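Local coordinates for capsular polysaccharide export system protein KpsC (Thermosulfurimonas dismutans, PDB 6MGB) that transfers Kdo in a beta-2,4 linkage, probably from CMP-Kdo, during synthesis of the glycolipid anchor of bacterial capsules, at residues S106-L111 / A294-L299. Sequence-based numbering, arbitrary orientation.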
loop_
_atom_site.group_PDB
_atom_site.type_symbol
_atom_site.label_atom_id
_atom_site.label_comp_id
_atom_site.label_asym_id
_atom_site.label_seq_id
_atom_site.Cartn_x
_atom_site.Cartn_y
_atom_site.Cartn_z
ATOM N N SER A 106 -9.346 -9.532 -5.223
ATOM C CA SER A 106 -7.902 -9.696 -5.181
ATOM C C SER A 106 -7.589 -10.829 -4.215
ATOM O O SER A 106 -8.450 -11.269 -3.448
ATOM C CB SER A 106 -7.194 -8.407 -4.741
ATOM O OG SER A 106 -7.404 -8.159 -3.360
ATOM N N LEU A 107 -6.347 -11.314 -4.250
ATOM C CA LEU A 107 -5.947 -12.331 -3.283
ATOM C C LEU A 107 -6.185 -11.842 -1.860
ATOM O O LEU A 107 -6.696 -12.586 -1.017
ATOM C CB LEU A 107 -4.479 -12.709 -3.484
ATOM C CG LEU A 107 -3.885 -13.622 -2.403
ATOM C CD1 LEU A 107 -4.614 -14.959 -2.354
ATOM C CD2 LEU A 107 -2.396 -13.828 -2.626
ATOM N N LEU A 108 -5.836 -10.584 -1.581
ATOM C CA LEU A 108 -6.010 -10.049 -0.235
ATOM C C LEU A 108 -7.484 -9.995 0.145
ATOM O O LEU A 108 -7.868 -10.405 1.247
ATOM C CB LEU A 108 -5.373 -8.662 -0.135
ATOM C CG LEU A 108 -5.538 -7.943 1.208
ATOM C CD1 LEU A 108 -5.036 -8.799 2.361
ATOM C CD2 LEU A 108 -4.812 -6.607 1.191
ATOM N N GLU A 109 -8.329 -9.491 -0.758
ATOM C CA GLU A 109 -9.757 -9.432 -0.467
ATOM C C GLU A 109 -10.316 -10.825 -0.213
ATOM O O GLU A 109 -11.175 -11.009 0.656
ATOM C CB GLU A 109 -10.507 -8.759 -1.615
ATOM C CG GLU A 109 -11.960 -8.442 -1.286
ATOM C CD GLU A 109 -12.739 -7.947 -2.486
ATOM O OE1 GLU A 109 -12.942 -6.720 -2.601
ATOM O OE2 GLU A 109 -13.144 -8.786 -3.317
ATOM N N ASN A 110 -9.839 -11.821 -0.964
ATOM C CA ASN A 110 -10.296 -13.190 -0.749
ATOM C C ASN A 110 -9.874 -13.698 0.626
ATOM O O ASN A 110 -10.664 -14.343 1.325
ATOM C CB ASN A 110 -9.757 -14.105 -1.851
ATOM C CG ASN A 110 -10.469 -13.909 -3.179
ATOM O OD1 ASN A 110 -11.539 -13.302 -3.247
ATOM N ND2 ASN A 110 -9.883 -14.447 -4.245
ATOM N N LEU A 111 -8.632 -13.419 1.031
ATOM C CA LEU A 111 -8.190 -13.806 2.368
ATOM C C LEU A 111 -9.084 -13.196 3.438
ATOM O O LEU A 111 -9.465 -13.871 4.403
ATOM C CB LEU A 111 -6.738 -13.381 2.589
ATOM C CG LEU A 111 -5.664 -14.191 1.861
ATOM C CD1 LEU A 111 -4.313 -13.509 1.992
ATOM C CD2 LEU A 111 -5.596 -15.608 2.408
ATOM N N ALA A 294 -2.850 -8.850 9.897
ATOM C CA ALA A 294 -2.237 -10.161 9.708
ATOM C C ALA A 294 -2.276 -10.581 8.243
ATOM O O ALA A 294 -1.262 -11.007 7.678
ATOM C CB ALA A 294 -2.942 -11.197 10.582
ATOM N N ALA A 295 -3.442 -10.470 7.607
ATOM C CA ALA A 295 -3.552 -10.848 6.202
ATOM C C ALA A 295 -2.754 -9.901 5.311
ATOM O O ALA A 295 -2.020 -10.342 4.419
ATOM C CB ALA A 295 -5.021 -10.868 5.781
ATOM N N ALA A 296 -2.880 -8.594 5.545
ATOM C CA ALA A 296 -2.325 -7.619 4.611
ATOM C C ALA A 296 -0.805 -7.546 4.702
ATOM O O ALA A 296 -0.125 -7.415 3.677
ATOM C CB ALA A 296 -2.939 -6.244 4.864
ATOM N N TYR A 297 -0.250 -7.614 5.913
ATOM C CA TYR A 297 1.182 -7.405 6.101
ATOM C C TYR A 297 1.970 -8.693 6.315
ATOM O O TYR A 297 3.140 -8.754 5.924
ATOM C CB TYR A 297 1.428 -6.457 7.284
ATOM C CG TYR A 297 1.432 -4.979 6.914
ATOM C CD1 TYR A 297 0.397 -4.422 6.170
ATOM C CD2 TYR A 297 2.465 -4.139 7.323
ATOM C CE1 TYR A 297 0.395 -3.079 5.836
ATOM C CE2 TYR A 297 2.470 -2.794 6.994
ATOM C CZ TYR A 297 1.433 -2.270 6.250
ATOM O OH TYR A 297 1.424 -0.934 5.914
ATOM N N LEU A 298 1.377 -9.725 6.916
ATOM C CA LEU A 298 2.112 -10.967 7.147
ATOM C C LEU A 298 1.934 -11.975 6.012
ATOM O O LEU A 298 2.920 -12.519 5.505
ATOM C CB LEU A 298 1.690 -11.593 8.480
ATOM C CG LEU A 298 2.515 -11.177 9.700
ATOM C CD1 LEU A 298 2.222 -9.738 10.095
ATOM C CD2 LEU A 298 2.260 -12.120 10.866
ATOM N N LEU A 299 0.692 -12.235 5.601
ATOM C CA LEU A 299 0.414 -13.292 4.633
ATOM C C LEU A 299 0.534 -12.831 3.184
ATOM O O LEU A 299 1.058 -13.567 2.341
ATOM C CB LEU A 299 -0.991 -13.851 4.857
ATOM C CG LEU A 299 -1.317 -14.398 6.250
ATOM C CD1 LEU A 299 -2.683 -15.066 6.238
ATOM C CD2 LEU A 299 -0.248 -15.367 6.734
#
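Leu108 and Leu111 meet Ala295, Ala296 and Leu299 where helix segments 107-111 and 294-299 cross at 127°, with axes 9.7 Å apart. The contact is apolar, and no hydrogen bond spans it. Leu108 makes the closest approach. Its CG lies anti to the backbone N (chi1 177°), which carries the branched end across to the alanines. Leu108 CD1 rests 3.7 Å from Ala296 CA, close against the backbone. Leu108 CD1 is also 4.0 Å from Ala295 CB, and Leu108 CD2 is 4.1 Å from Ala296 CB. The small alanine side chains probably allow this one methyl, CD1, to come so near the helix backbone. Leu111 packs more loosely, with its CB 4.4 Å from Ala295 CB and its CD1 near Leu299 CB. Ser106 is the N-cap of helix 107-114. Ser106 OG accepts a nearly straight bond from Glu109 N at 3.1 Å. Glu109 forms salt bridges with Arg282 and Arg283. In helix 289-299, Ala294 O accepts from both Leu298 N and Leu299 N, and the latter bond makes a wider pi-type turn. Tyr297 points away from the contact, and its OH makes a weak hydrogen bond to the CMP-binding Gln248. The side chain of Ala296 is about 12 Å from the bound cytidine-5'-monophosphate, so the contact does not touch the nucleotide. This is plain apolar helix-helix packing, leucines of helix 107-114 against alanines of helix 289-299, within a GT-B-type glycosyltransferase fold.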